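Local coordinates for protein CMP-sialic acid transporter 1 (Zea mays, PDB 6I1R) that probably carries CMP-sialic acid from the cytoplasm into the Golgi as a CMP-sialate:CMP antiporter, and binds cytidine-5'-monophosphate in an outward-facing state, at residues F51-E56 with P61-T66; V72-V77 with M184-D189; D189-Q194 with L249-M254. The protein carries 5 engineered substitutions. All blocks are in the same frame, centred on the assembly; numbering follows the deposited sequence.

Interaction 1: F51-E56 with P61-T66; sequences FFLWKE and PSVRMT. Engineered in segment 61-66: P61 (natural residue Ser), S62 (natural residue Pro), V63 (natural residue Pro).
With CG opposite the backbone N (chi1 -165°) and the chain extended, E56 carries its carboxylate from the helix to V63, an engineered residue. V63 CG1 likewise lies anti to N (V63 chi1 171°). The two side chains cross obliquely. OE1 of E56 comes to 3.4 Å from V63 CG1, and the aliphatic part follows, with E56 CG 4.0 Å from V63 CG2. That second methyl also leans on the helix backbone, V63 CG2 lying 3.6 Å from E56 O. One turn earlier, L53 turns CD1 to the M65 thioether, 3.9 Å from M65 SD, and L53 CD1 passes more loosely by V63 CG1 at 4.3 Å. M65, bent at its last torsion, meets the leucine with its sulfur.

The loop that follows helix 37-59 thus folds back along the helix's last turns. Beyond it lies helix 191-216: L53 and E56 touch Y192, M65 touches W193, and E56 OE1 is hydrogen-bonded to S190 OG. With an alanine here instead of E56, the S190 hydroxyl is likely to lose this partner and a gap to open beside the V63 methyls. Between the two segments themselves the evidence is van der Waals only, 173 Å² of buried surface, which implies a modest seam at the surface, apolar at L53 and M65 and polar-on-methyl at E56, whose carboxylate is anchored to a third element.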
loop_
_atom_site.group_PDB
_atom_site.type_symbol
_atom_site.label_atom_id
_atom_site.label_comp_id
_atom_site.label_asym_id
_atom_site.label_seq_id
_atom_site.Cartn_x
_atom_site.Cartn_y
_atom_site.Cartn_z
ATOM N N PHE B 51 -16.107 16.559 -25.020
ATOM C CA PHE B 51 -15.858 17.971 -25.306
ATOM C C PHE B 51 -15.410 18.131 -26.763
ATOM O O PHE B 51 -15.971 18.942 -27.495
ATOM C CB PHE B 51 -14.805 18.561 -24.365
ATOM C CG PHE B 51 -14.369 19.956 -24.734
ATOM C CD1 PHE B 51 -15.103 21.061 -24.328
ATOM C CD2 PHE B 51 -13.236 20.166 -25.507
ATOM C CE1 PHE B 51 -14.708 22.343 -24.678
ATOM C CE2 PHE B 51 -12.844 21.449 -25.858
ATOM C CZ PHE B 51 -13.580 22.536 -25.442
ATOM N N PHE B 52 -14.404 17.362 -27.168
ATOM C CA PHE B 52 -13.862 17.472 -28.522
ATOM C C PHE B 52 -14.892 16.985 -29.548
ATOM O O PHE B 52 -14.916 17.496 -30.662
ATOM C CB PHE B 52 -12.543 16.705 -28.662
ATOM C CG PHE B 52 -11.366 17.305 -27.934
ATOM C CD1 PHE B 52 -11.179 18.680 -27.878
ATOM C CD2 PHE B 52 -10.422 16.491 -27.327
ATOM C CE1 PHE B 52 -10.092 19.222 -27.211
ATOM C CE2 PHE B 52 -9.333 17.036 -26.663
ATOM C CZ PHE B 52 -9.169 18.401 -26.606
ATOM N N LEU B 53 -15.733 16.017 -29.187
ATOM C CA LEU B 53 -16.794 15.576 -30.097
ATOM C C LEU B 53 -17.763 16.741 -30.342
ATOM O O LEU B 53 -18.063 17.067 -31.488
ATOM C CB LEU B 53 -17.517 14.360 -29.505
ATOM C CG LEU B 53 -18.608 13.747 -30.382
ATOM C CD1 LEU B 53 -18.072 13.391 -31.761
ATOM C CD2 LEU B 53 -19.214 12.522 -29.714
ATOM N N TRP B 54 -18.226 17.360 -29.257
ATOM C CA TRP B 54 -19.113 18.533 -29.310
ATOM C C TRP B 54 -18.497 19.621 -30.200
ATOM O O TRP B 54 -19.144 20.123 -31.124
ATOM C CB TRP B 54 -19.386 19.043 -27.888
ATOM C CG TRP B 54 -20.120 20.347 -27.795
ATOM C CD1 TRP B 54 -21.471 20.529 -27.709
ATOM C CD2 TRP B 54 -19.539 21.663 -27.733
ATOM N NE1 TRP B 54 -21.770 21.861 -27.616
ATOM C CE2 TRP B 54 -20.604 22.583 -27.624
ATOM C CE3 TRP B 54 -18.228 22.153 -27.767
ATOM C CZ2 TRP B 54 -20.394 23.960 -27.547
ATOM C CZ3 TRP B 54 -18.022 23.514 -27.696
ATOM C CH2 TRP B 54 -19.093 24.404 -27.592
ATOM N N LYS B 55 -17.242 19.959 -29.912
ATOM C CA LYS B 55 -16.508 20.999 -30.633
ATOM C C LYS B 55 -16.365 20.622 -32.114
ATOM O O LYS B 55 -16.423 21.494 -32.981
ATOM C CB LYS B 55 -15.131 21.207 -29.992
ATOM C CG LYS B 55 -14.231 22.222 -30.684
ATOM C CD LYS B 55 -13.020 22.605 -29.860
ATOM C CE LYS B 55 -12.130 23.620 -30.545
ATOM N NZ LYS B 55 -11.049 24.093 -29.649
ATOM N N GLU B 56 -16.167 19.334 -32.390
ATOM C CA GLU B 56 -16.008 18.839 -33.761
ATOM C C GLU B 56 -17.333 18.971 -34.527
ATOM O O GLU B 56 -17.328 19.294 -35.712
ATOM C CB GLU B 56 -15.534 17.384 -33.759
ATOM C CG GLU B 56 -15.012 16.911 -35.105
ATOM C CD GLU B 56 -14.686 15.429 -35.170
ATOM O OE1 GLU B 56 -15.549 14.619 -34.779
ATOM O OE2 GLU B 56 -13.571 15.090 -35.612
ATOM N N PRO B 61 -18.255 20.364 -40.990
ATOM C CA PRO B 61 -19.419 20.113 -41.859
ATOM C C PRO B 61 -19.963 18.676 -41.772
ATOM O O PRO B 61 -21.177 18.479 -41.877
ATOM C CB PRO B 61 -18.950 20.395 -43.297
ATOM C CG PRO B 61 -17.448 20.485 -43.201
ATOM C CD PRO B 61 -17.190 20.981 -41.796
ATOM N N SER B 62 -19.081 17.692 -41.594
ATOM C CA SER B 62 -19.479 16.283 -41.548
ATOM C C SER B 62 -18.690 15.547 -40.458
ATOM O O SER B 62 -17.462 15.622 -40.411
ATOM C CB SER B 62 -19.291 15.629 -42.892
ATOM O OG SER B 62 -20.159 16.202 -43.859
ATOM N N VAL B 63 -19.413 14.839 -39.593
ATOM C CA VAL B 63 -18.816 14.056 -38.513
ATOM C C VAL B 63 -19.380 12.632 -38.586
ATOM O O VAL B 63 -20.594 12.432 -38.519
ATOM C CB VAL B 63 -19.078 14.708 -37.140
ATOM C CG1 VAL B 63 -18.671 13.805 -35.984
ATOM C CG2 VAL B 63 -18.392 16.061 -37.028
ATOM N N ARG B 64 -18.487 11.655 -38.722
ATOM C CA ARG B 64 -18.873 10.256 -38.896
ATOM C C ARG B 64 -19.149 9.641 -37.517
ATOM O O ARG B 64 -18.291 9.683 -36.632
ATOM C CB ARG B 64 -17.771 9.499 -39.643
ATOM C CG ARG B 64 -17.384 10.110 -40.984
ATOM C CD ARG B 64 -18.239 9.613 -42.134
ATOM N NE ARG B 64 -17.791 8.326 -42.651
ATOM C CZ ARG B 64 -18.359 7.686 -43.667
ATOM N NH1 ARG B 64 -19.434 8.187 -44.249
ATOM N NH2 ARG B 64 -17.847 6.547 -44.100
ATOM N N MET B 65 -20.347 9.084 -37.348
ATOM C CA MET B 65 -20.806 8.574 -36.053
ATOM C C MET B 65 -21.826 7.453 -36.281
ATOM O O MET B 65 -22.926 7.700 -36.775
ATOM C CB MET B 65 -21.475 9.678 -35.228
ATOM C CG MET B 65 -20.515 10.725 -34.704
ATOM S SD MET B 65 -21.263 11.764 -33.423
ATOM C CE MET B 65 -22.519 12.615 -34.376
ATOM N N THR B 66 -21.462 6.233 -35.904
ATOM C CA THR B 66 -22.349 5.088 -36.054
ATOM C C THR B 66 -23.146 4.919 -34.754
ATOM O O THR B 66 -22.595 4.514 -33.733
ATOM C CB THR B 66 -21.554 3.835 -36.438
ATOM O OG1 THR B 66 -20.668 4.190 -37.501
ATOM C CG2 THR B 66 -22.434 2.683 -36.872
#

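Interaction 2: V72-V77 with M184-D189; sequences VRLYVV and MKKNND
K186 reaches L74 with the end of its chain, and the distances to L74 CD2 trace the approach. From K186 CB to L74 CD2 the gap is 6.8 Å. CG, set between the backbone N and the carbonyl carbon (chi1 81°), brings K186 to 5.8 Å from L74 CD2. K186 CD comes within 4.4 Å of L74 CD2, still a loose approach. The bend at chi3 swings CE slightly farther off, and a further bend at chi4 brings NZ back to the methyl, K186 NZ lying 3.9 Å from L74 CD2. The two side chains cross at about a right angle. An ammonium beside a methyl group is a van der Waals contact and no polar bond, so L74 offers an apolar surface for the lysine tip to lie against, on the exposed side.

Y75 forms the more buried half. Its ring points its hydroxyl end toward the N187 side chain, while the thioether of M184 stands farther off, with M184 SD 4.7 Å from Y75 CE2. On the tyrosine's own side, V72 O lies in the ring plane at its edge, 3.4 Å from Y75 CD1. Q194 and Q197 of helix 191-216 and L183 of helix 160-186 also touch the Y75 side chain.

The 3-10 turn 73-75, supported by Y75 N to V72 O at 3.1 Å, leads into helix 76-92, which carries S79, Y82, L83 and N86 of the nucleotide pocket. The Y75 side chain lies about 11 Å from the bound CMP, so this is a meeting of helix ends near the pocket of an all-helical nucleotide-sugar transporter of the DMT clan.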
loop_
_atom_site.group_PDB
_atom_site.type_symbol
_atom_site.label_atom_id
_atom_site.label_comp_id
_atom_site.label_asym_id
_atom_site.label_seq_id
_atom_site.Cartn_x
_atom_site.Cartn_y
_atom_site.Cartn_z
ATOM N N VAL B 72 -22.416 -0.125 -31.441
ATOM C CA VAL B 72 -22.179 0.579 -30.170
ATOM C C VAL B 72 -21.898 -0.453 -29.067
ATOM O O VAL B 72 -20.987 -0.268 -28.262
ATOM C CB VAL B 72 -23.359 1.501 -29.793
ATOM C CG1 VAL B 72 -23.197 2.091 -28.399
ATOM C CG2 VAL B 72 -23.562 2.613 -30.814
ATOM N N ARG B 73 -22.660 -1.546 -29.056
ATOM C CA ARG B 73 -22.587 -2.562 -27.991
ATOM C C ARG B 73 -21.201 -3.224 -27.943
ATOM O O ARG B 73 -20.844 -3.817 -26.927
ATOM C CB ARG B 73 -23.653 -3.641 -28.216
ATOM C CG ARG B 73 -23.338 -4.575 -29.377
ATOM C CD ARG B 73 -24.536 -5.218 -30.043
ATOM N NE ARG B 73 -24.867 -6.552 -29.594
ATOM C CZ ARG B 73 -26.090 -7.067 -29.524
ATOM N NH1 ARG B 73 -26.290 -8.115 -28.746
ATOM N NH2 ARG B 73 -27.102 -6.547 -30.198
ATOM N N LEU B 74 -20.437 -3.152 -29.032
ATOM C CA LEU B 74 -19.136 -3.833 -29.108
ATOM C C LEU B 74 -18.093 -3.136 -28.220
ATOM O O LEU B 74 -17.076 -3.744 -27.885
ATOM C CB LEU B 74 -18.664 -3.883 -30.567
ATOM C CG LEU B 74 -18.925 -5.199 -31.297
ATOM C CD1 LEU B 74 -20.412 -5.513 -31.348
ATOM C CD2 LEU B 74 -18.337 -5.162 -32.699
ATOM N N TYR B 75 -18.336 -1.888 -27.824
ATOM C CA TYR B 75 -17.380 -1.152 -26.984
ATOM C C TYR B 75 -17.448 -1.636 -25.528
ATOM O O TYR B 75 -16.658 -1.180 -24.697
ATOM C CB TYR B 75 -17.623 0.356 -27.097
ATOM C CG TYR B 75 -17.216 0.946 -28.423
ATOM C CD1 TYR B 75 -18.088 0.953 -29.501
ATOM C CD2 TYR B 75 -15.954 1.486 -28.610
ATOM C CE1 TYR B 75 -17.721 1.490 -30.725
ATOM C CE2 TYR B 75 -15.571 2.027 -29.826
ATOM C CZ TYR B 75 -16.457 2.028 -30.889
ATOM O OH TYR B 75 -16.091 2.556 -32.094
ATOM N N VAL B 76 -18.363 -2.554 -25.216
ATOM C CA VAL B 76 -18.451 -3.135 -23.870
ATOM C C VAL B 76 -17.247 -4.063 -23.657
ATOM O O VAL B 76 -16.667 -4.098 -22.570
ATOM C CB VAL B 76 -19.776 -3.898 -23.652
ATOM C CG1 VAL B 76 -19.885 -4.446 -22.236
ATOM C CG2 VAL B 76 -21.002 -3.054 -23.975
ATOM N N VAL B 77 -16.868 -4.783 -24.713
ATOM C CA VAL B 77 -15.979 -5.948 -24.606
ATOM C C VAL B 77 -14.688 -5.563 -23.868
ATOM O O VAL B 77 -14.349 -6.202 -22.873
ATOM C CB VAL B 77 -15.697 -6.576 -25.988
ATOM C CG1 VAL B 77 -14.604 -7.634 -25.928
ATOM C CG2 VAL B 77 -16.963 -7.155 -26.606
ATOM N N MET B 184 -11.518 0.591 -33.265
ATOM C CA MET B 184 -11.185 1.892 -33.865
ATOM C C MET B 184 -11.130 1.752 -35.393
ATOM O O MET B 184 -11.678 2.584 -36.119
ATOM C CB MET B 184 -9.833 2.429 -33.377
ATOM C CG MET B 184 -9.624 2.374 -31.874
ATOM S SD MET B 184 -11.058 2.905 -30.910
ATOM C CE MET B 184 -10.863 4.684 -31.010
ATOM N N LYS B 185 -10.480 0.689 -35.865
ATOM C CA LYS B 185 -10.153 0.541 -37.288
ATOM C C LYS B 185 -11.303 -0.123 -38.058
ATOM O O LYS B 185 -11.292 -0.097 -39.291
ATOM C CB LYS B 185 -8.860 -0.264 -37.460
ATOM C CG LYS B 185 -7.576 0.518 -37.219
ATOM C CD LYS B 185 -6.337 -0.349 -37.194
ATOM C CE LYS B 185 -5.115 0.371 -36.667
ATOM N NZ LYS B 185 -4.472 1.220 -37.696
ATOM N N LYS B 186 -12.287 -0.708 -37.372
ATOM C CA LYS B 186 -13.405 -1.356 -38.075
ATOM C C LYS B 186 -14.394 -0.298 -38.584
ATOM O O LYS B 186 -15.270 -0.621 -39.389
ATOM C CB LYS B 186 -14.117 -2.383 -37.185
ATOM C CG LYS B 186 -15.134 -1.823 -36.196
ATOM C CD LYS B 186 -16.127 -2.848 -35.683
ATOM C CE LYS B 186 -16.981 -3.446 -36.783
ATOM N NZ LYS B 186 -18.379 -3.662 -36.340
ATOM N N ASN B 187 -14.267 0.945 -38.109
ATOM C CA ASN B 187 -15.169 2.035 -38.489
ATOM C C ASN B 187 -14.376 3.178 -39.131
ATOM O O ASN B 187 -13.179 3.345 -38.895
ATOM C CB ASN B 187 -15.943 2.587 -37.286
ATOM C CG ASN B 187 -17.261 1.888 -37.026
ATOM O OD1 ASN B 187 -17.590 0.894 -37.669
ATOM N ND2 ASN B 187 -18.028 2.408 -36.080
ATOM N N ASN B 188 -15.093 3.984 -39.906
ATOM C CA ASN B 188 -14.558 5.218 -40.483
ATOM C C ASN B 188 -14.993 6.395 -39.596
ATOM O O ASN B 188 -15.057 7.540 -40.049
ATOM C CB ASN B 188 -14.974 5.377 -41.952
ATOM C CG ASN B 188 -16.102 4.453 -42.369
ATOM O OD1 ASN B 188 -17.198 4.504 -41.812
ATOM N ND2 ASN B 188 -15.842 3.598 -43.344
ATOM N N ASP B 189 -15.232 6.115 -38.315
ATOM C CA ASP B 189 -15.935 7.038 -37.417
ATOM C C ASP B 189 -14.939 8.041 -36.823
ATOM O O ASP B 189 -13.732 7.954 -37.061
ATOM C CB ASP B 189 -16.681 6.273 -36.316
ATOM C CG ASP B 189 -18.112 5.899 -36.670
ATOM O OD1 ASP B 189 -18.411 5.768 -37.874
ATOM O OD2 ASP B 189 -18.918 5.733 -35.734
#

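Interaction 3: D189-Q194 with L249-M254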
loop_
_atom_site.group_PDB
_atom_site.type_symbol
_atom_site.label_atom_id
_atom_site.label_comp_id
_atom_site.label_asym_id
_atom_site.label_seq_id
_atom_site.Cartn_x
_atom_site.Cartn_y
_atom_site.Cartn_z
ATOM N N ASP B 189 -15.232 6.115 -38.315
ATOM C CA ASP B 189 -15.935 7.038 -37.417
ATOM C C ASP B 189 -14.939 8.041 -36.823
ATOM O O ASP B 189 -13.732 7.954 -37.061
ATOM C CB ASP B 189 -16.681 6.273 -36.316
ATOM C CG ASP B 189 -18.112 5.899 -36.670
ATOM O OD1 ASP B 189 -18.411 5.768 -37.874
ATOM O OD2 ASP B 189 -18.918 5.733 -35.734
ATOM N N SER B 190 -15.466 8.993 -36.056
ATOM C CA SER B 190 -14.655 10.010 -35.390
ATOM C C SER B 190 -13.958 9.406 -34.165
ATOM O O SER B 190 -14.572 8.676 -33.390
ATOM C CB SER B 190 -15.499 11.197 -34.997
ATOM O OG SER B 190 -14.699 12.223 -34.429
ATOM N N LEU B 191 -12.681 9.742 -33.992
ATOM C CA LEU B 191 -11.903 9.287 -32.836
ATOM C C LEU B 191 -12.643 9.647 -31.541
ATOM O O LEU B 191 -12.710 8.841 -30.611
ATOM C CB LEU B 191 -10.517 9.942 -32.878
ATOM C CG LEU B 191 -9.573 9.581 -31.730
ATOM C CD1 LEU B 191 -9.325 8.081 -31.677
ATOM C CD2 LEU B 191 -8.255 10.331 -31.851
ATOM N N TYR B 192 -13.208 10.850 -31.506
ATOM C CA TYR B 192 -13.810 11.398 -30.293
ATOM C C TYR B 192 -15.141 10.696 -29.987
ATOM O O TYR B 192 -15.524 10.601 -28.824
ATOM C CB TYR B 192 -13.990 12.913 -30.429
ATOM C CG TYR B 192 -12.734 13.663 -30.799
ATOM C CD1 TYR B 192 -11.574 13.523 -30.054
ATOM C CD2 TYR B 192 -12.702 14.513 -31.894
ATOM C CE1 TYR B 192 -10.415 14.206 -30.386
ATOM C CE2 TYR B 192 -11.552 15.204 -32.239
ATOM C CZ TYR B 192 -10.403 15.050 -31.483
ATOM O OH TYR B 192 -9.263 15.725 -31.814
ATOM N N TRP B 193 -15.842 10.216 -31.014
ATOM C CA TRP B 193 -17.093 9.468 -30.807
ATOM C C TRP B 193 -16.778 8.023 -30.401
ATOM O O TRP B 193 -17.525 7.417 -29.628
ATOM C CB TRP B 193 -17.987 9.535 -32.054
ATOM C CG TRP B 193 -19.115 8.547 -32.060
ATOM C CD1 TRP B 193 -19.325 7.556 -32.974
ATOM C CD2 TRP B 193 -20.187 8.441 -31.104
ATOM N NE1 TRP B 193 -20.453 6.848 -32.660
ATOM C CE2 TRP B 193 -21.002 7.365 -31.516
ATOM C CE3 TRP B 193 -20.540 9.147 -29.946
ATOM C CZ2 TRP B 193 -22.143 6.982 -30.811
ATOM C CZ3 TRP B 193 -21.667 8.768 -29.250
ATOM C CH2 TRP B 193 -22.456 7.700 -29.679
ATOM N N GLN B 194 -15.683 7.473 -30.919
ATOM C CA GLN B 194 -15.258 6.123 -30.548
ATOM C C GLN B 194 -14.812 6.133 -29.080
ATOM O O GLN B 194 -15.198 5.259 -28.298
ATOM C CB GLN B 194 -14.169 5.632 -31.506
ATOM C CG GLN B 194 -14.681 5.402 -32.923
ATOM C CD GLN B 194 -13.602 4.978 -33.890
ATOM O OE1 GLN B 194 -12.510 5.540 -33.922
ATOM N NE2 GLN B 194 -13.912 3.985 -34.709
ATOM N N LEU B 249 -3.841 9.095 -25.813
ATOM C CA LEU B 249 -2.799 8.832 -26.802
ATOM C C LEU B 249 -2.876 7.366 -27.242
ATOM O O LEU B 249 -2.711 7.064 -28.424
ATOM C CB LEU B 249 -1.426 9.159 -26.207
ATOM C CG LEU B 249 -1.218 10.607 -25.763
ATOM C CD1 LEU B 249 0.127 10.769 -25.074
ATOM C CD2 LEU B 249 -1.332 11.568 -26.937
ATOM N N VAL B 250 -3.142 6.468 -26.296
ATOM C CA VAL B 250 -3.281 5.047 -26.618
ATOM C C VAL B 250 -4.409 4.891 -27.646
ATOM O O VAL B 250 -4.252 4.160 -28.623
ATOM C CB VAL B 250 -3.526 4.190 -25.359
ATOM C CG1 VAL B 250 -3.953 2.771 -25.708
ATOM C CG2 VAL B 250 -2.307 4.166 -24.450
ATOM N N SER B 251 -5.519 5.598 -27.437
ATOM C CA SER B 251 -6.662 5.523 -28.350
ATOM C C SER B 251 -6.255 6.056 -29.729
ATOM O O SER B 251 -6.534 5.425 -30.749
ATOM C CB SER B 251 -7.859 6.261 -27.802
ATOM O OG SER B 251 -9.069 5.697 -28.291
ATOM N N TRP B 252 -5.578 7.202 -29.751
ATOM C CA TRP B 252 -5.071 7.762 -31.005
ATOM C C TRP B 252 -4.309 6.678 -31.778
ATOM O O TRP B 252 -4.548 6.474 -32.972
ATOM C CB TRP B 252 -4.195 8.997 -30.745
ATOM C CG TRP B 252 -3.922 9.805 -31.977
ATOM C CD1 TRP B 252 -4.576 10.930 -32.386
ATOM C CD2 TRP B 252 -2.928 9.534 -32.982
ATOM N NE1 TRP B 252 -4.056 11.381 -33.569
ATOM C CE2 TRP B 252 -3.047 10.544 -33.961
ATOM C CE3 TRP B 252 -1.957 8.540 -33.150
ATOM C CZ2 TRP B 252 -2.225 10.585 -35.087
ATOM C CZ3 TRP B 252 -1.146 8.583 -34.262
ATOM C CH2 TRP B 252 -1.280 9.592 -35.216
ATOM N N LEU B 253 -3.419 5.973 -31.079
ATOM C CA LEU B 253 -2.562 4.944 -31.691
ATOM C C LEU B 253 -3.396 3.716 -32.082
ATOM O O LEU B 253 -3.075 3.043 -33.062
ATOM C CB LEU B 253 -1.450 4.550 -30.713
ATOM C CG LEU B 253 -0.350 5.587 -30.490
ATOM C CD1 LEU B 253 0.615 5.121 -29.410
ATOM C CD2 LEU B 253 0.406 5.878 -31.778
ATOM N N MET B 254 -4.444 3.415 -31.315
ATOM C CA MET B 254 -5.366 2.333 -31.677
ATOM C C MET B 254 -6.035 2.661 -33.019
ATOM O O MET B 254 -6.341 1.755 -33.791
ATOM C CB MET B 254 -6.450 2.121 -30.614
ATOM C CG MET B 254 -5.931 1.647 -29.266
ATOM S SD MET B 254 -5.134 0.024 -29.324
ATOM C CE MET B 254 -3.429 0.503 -29.606
#
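The indole of W252 receives a methyl of L191 obliquely, neither squarely over a face nor squarely at an edge: L191 CD2 stands 3.8 Å from W252 CD1. The other indole, that of W193, is turned from this contact. At its edge and in its plane lies a carboxylate oxygen from its own segment, with D189 OD2 3.3 Å from W193 CD1.

L191 carries the contact alone from its side, and its fork explains how. With CG anti to the backbone N (chi1 180°), the branch is thrust across toward helix 234-256, and its two methyls divide the work. CD2 takes W252, L191 CD2 also resting 4.2 Å from W252 CA. CD1 takes S251, with L191 CD1 lying 4.0 Å from S251 O and 4.1 Å from S251 OG. The leucine and tryptophan side chains cross at about a right angle, so that one methyl rather than the length of the leucine meets the indole. Across these two segments the serine hydroxyl meets a methyl, its polar needs being served by a hydrogen bond to N195 OD1, one turn farther along the helix of L191.

S190 occupies the N-cap of helix 191-216, and Q194 N to S190 O at 3.0 Å closes the first turn, so L191 projects from the very start of that helix. K255, directly after M254 on helix 234-256, adds polar ties between the same two helix ends by bonding D189 O and Q194 OE1. M184 of helix 160-186 touches both L191 and S251, placing the contact where three helices converge, and helix 234-256 also packs on helix 3-24 and, through V250, L253 and M254, on helix 259-279.

Interaction 1 is the surface contact, its centre about 27 Å from the centre of the chain, whereas interactions 2 and 3 are partly buried, their centres about 19 and 15 Å from that point. Interactions 2 and 3 share D189, at the turn between helices 160-186 and 191-216, and M184 O with Q194 NE2 joins them directly. Interaction 1 reaches the same turn through T66 N to D189 OD2. In all three, the paired segments meet by van der Waals packing: a glutamate arm, leucine, valine and thioether outermost, a lysine tip and a tyrosine ring in the middle, leucine on tryptophan and serine deepest. Several hydrogen bonds run instead from one contact to the next.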